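Local structure of ThiJ/pfpI family protein (Bacillus anthracis, 3EFE) at residues D186-H189 against S190-N193. The protein belongs to the DJ-1/PfpI family of the class I glutamine amidotransferase-like superfamily, its precise biochemical role being unknown. Residues are numbered along the deposited sequence; the frame is centred on the assembly and turned at random.
Sequences DALH and SWYN
S190 turns back on D186 and A187 in two successive turns of the alpha-helix 185-197, the first of the two C-terminal helices, 185-197 and 201-209, of this DJ-1/PfpI-family alpha/beta protein. Its backbone N is bonded to D186 O at 3.1 Å and nearly straight, with an N-H...O angle of 166°. The hydroxyl folds back to the same region: with chi1 at 59°, OG stands between the backbone N and the carbonyl carbon, 2.8 Å from D186 O and 3.1 Å from A187 O. Either carbonyl could accept its single proton, and either bond would keep the hydroxyl of this buried residue paired within its own helix while the residue packs against Q205 and L206 of helix 201-209.

W191 N continues the i to i-4 pattern with a 2.9 Å bond to A187 O. The indole, its CG anti to the backbone N (chi1 177°), is carried away from the preceding turn; the benzo carbon CE3 still comes 4.5 Å from L188 CD1, a loose apolar touch. Both side chains face helix 169-179, L188 against M174 and L177, W191 against L170, which joins this helix to the core.

Y192 N bonds to L188 O at 3.0 Å. Its phenol leaves the helix in the direction of helix 169-179, where OH is hydrogen-bonded to E171. N193 completes the run through its backbone N, 2.8 Å from H189 O. Its side-chain amide bends back over that carbonyl, but at a poor angle for a bond, with ND2 3.2 Å from H189 O.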
ATOM      1  N   ASP D 186      18.250  12.716   7.532  1.00 34.87           N
ATOM      2  CA  ASP D 186      17.813  12.214   8.897  1.00 35.51           C
ATOM      3  C   ASP D 186      16.386  11.705   8.993  1.00 34.43           C
ATOM      4  O   ASP D 186      16.125  10.661   9.525  1.00 35.27           O
ATOM      5  CB  ASP D 186      17.899  13.348   9.923  1.00 36.18           C
ATOM      6  CG  ASP D 186      19.293  13.594  10.392  1.00 39.60           C
ATOM      7  OD1 ASP D 186      20.184  12.834   9.933  1.00 41.14           O
ATOM      8  OD2 ASP D 186      19.487  14.528  11.222  1.00 41.62           O
ATOM      9  N   ALA D 187      15.454  12.494   8.516  1.00 33.76           N
ATOM     10  CA  ALA D 187      14.099  12.094   8.487  1.00 33.63           C
ATOM     11  C   ALA D 187      13.914  10.892   7.529  1.00 34.07           C
ATOM     12  O   ALA D 187      13.178   9.981   7.862  1.00 35.03           O
ATOM     13  CB  ALA D 187      13.148  13.337   8.146  1.00 32.98           C
ATOM     14  N   LEU D 188      14.592  10.843   6.380  1.00 33.37           N
ATOM     15  CA  LEU D 188      14.417   9.720   5.456  1.00 32.86           C
ATOM     16  C   LEU D 188      14.966   8.415   5.984  1.00 33.35           C
ATOM     17  O   LEU D 188      14.359   7.344   5.797  1.00 32.52           O
ATOM     18  CB  LEU D 188      15.019  10.032   4.069  1.00 33.15           C
ATOM     19  CG  LEU D 188      14.668   9.091   2.908  1.00 31.91           C
ATOM     20  CD1 LEU D 188      13.245   9.213   2.468  1.00 28.65           C
ATOM     21  CD2 LEU D 188      15.592   9.273   1.737  1.00 31.16           C
ATOM     22  N   HIS D 189      16.117   8.479   6.644  1.00 34.50           N
ATOM     23  CA  HIS D 189      16.701   7.289   7.318  1.00 35.10           C
ATOM     24  C   HIS D 189      15.907   6.725   8.516  1.00 34.51           C
ATOM     25  O   HIS D 189      15.739   5.513   8.650  1.00 34.71           O
ATOM     26  CB  HIS D 189      18.196   7.510   7.674  1.00 36.53           C
ATOM     27  CG  HIS D 189      19.075   7.618   6.463  1.00 41.22           C
ATOM     28  ND1 HIS D 189      18.914   6.797   5.353  1.00 50.28           N
ATOM     29  CD2 HIS D 189      20.115   8.435   6.177  1.00 47.64           C
ATOM     30  CE1 HIS D 189      19.797   7.135   4.428  1.00 51.10           C
ATOM     31  NE2 HIS D 189      20.554   8.108   4.912  1.00 51.00           N
ATOM     32  N   SER D 190      15.443   7.601   9.383  1.00 33.76           N
ATOM     33  CA  SER D 190      14.634   7.195  10.508  1.00 33.98           C
ATOM     34  C   SER D 190      13.228   6.704  10.077  1.00 32.87           C
ATOM     35  O   SER D 190      12.692   5.766  10.676  1.00 32.44           O
ATOM     36  CB  SER D 190      14.546   8.361  11.500  1.00 33.86           C
ATOM     37  OG  SER D 190      13.974   9.493  10.862  1.00 35.65           O
ATOM     38  N   TRP D 191      12.647   7.360   9.067  1.00 32.81           N
ATOM     39  CA  TRP D 191      11.391   6.938   8.443  1.00 33.57           C
ATOM     40  C   TRP D 191      11.569   5.509   7.849  1.00 33.22           C
ATOM     41  O   TRP D 191      10.828   4.601   8.119  1.00 32.04           O
ATOM     42  CB  TRP D 191      10.975   7.907   7.333  1.00 33.64           C
ATOM     43  CG  TRP D 191       9.763   7.480   6.636  1.00 34.57           C
ATOM     44  CD1 TRP D 191       8.486   7.649   7.060  1.00 36.50           C
ATOM     45  CD2 TRP D 191       9.662   6.748   5.403  1.00 37.79           C
ATOM     46  NE1 TRP D 191       7.606   7.087   6.194  1.00 34.41           N
ATOM     47  CE2 TRP D 191       8.290   6.553   5.147  1.00 35.21           C
ATOM     48  CE3 TRP D 191      10.594   6.236   4.493  1.00 36.14           C
ATOM     49  CZ2 TRP D 191       7.822   5.863   4.016  1.00 36.79           C
ATOM     50  CZ3 TRP D 191      10.133   5.579   3.382  1.00 35.38           C
ATOM     51  CH2 TRP D 191       8.768   5.397   3.144  1.00 36.83           C
ATOM     52  N   TYR D 192      12.626   5.327   7.089  1.00 34.15           N
ATOM     53  CA  TYR D 192      12.935   4.040   6.500  1.00 33.86           C
ATOM     54  C   TYR D 192      13.115   3.019   7.576  1.00 33.71           C
ATOM     55  O   TYR D 192      12.533   1.960   7.518  1.00 34.19           O
ATOM     56  CB  TYR D 192      14.206   4.088   5.648  1.00 34.49           C
ATOM     57  CG  TYR D 192      14.541   2.714   5.102  1.00 35.14           C
ATOM     58  CD1 TYR D 192      13.695   2.080   4.200  1.00 35.77           C
ATOM     59  CD2 TYR D 192      15.665   2.016   5.554  1.00 36.11           C
ATOM     60  CE1 TYR D 192      13.981   0.820   3.738  1.00 36.31           C
ATOM     61  CE2 TYR D 192      15.951   0.740   5.087  1.00 34.78           C
ATOM     62  CZ  TYR D 192      15.111   0.159   4.194  1.00 35.50           C
ATOM     63  OH  TYR D 192      15.434  -1.069   3.713  1.00 35.92           O
ATOM     64  N   ASN D 193      13.926   3.329   8.565  1.00 33.93           N
ATOM     65  CA  ASN D 193      14.215   2.369   9.654  1.00 33.66           C
ATOM     66  C   ASN D 193      13.046   2.007  10.532  1.00 32.36           C
ATOM     67  O   ASN D 193      12.969   0.883  10.986  1.00 33.23           O
ATOM     68  CB  ASN D 193      15.373   2.839  10.545  1.00 33.16           C
ATOM     69  CG  ASN D 193      16.749   2.752   9.874  1.00 35.77           C
ATOM     70  OD1 ASN D 193      16.998   1.961   8.979  1.00 41.34           O
ATOM     71  ND2 ASN D 193      17.663   3.564  10.364  1.00 40.95           N
TER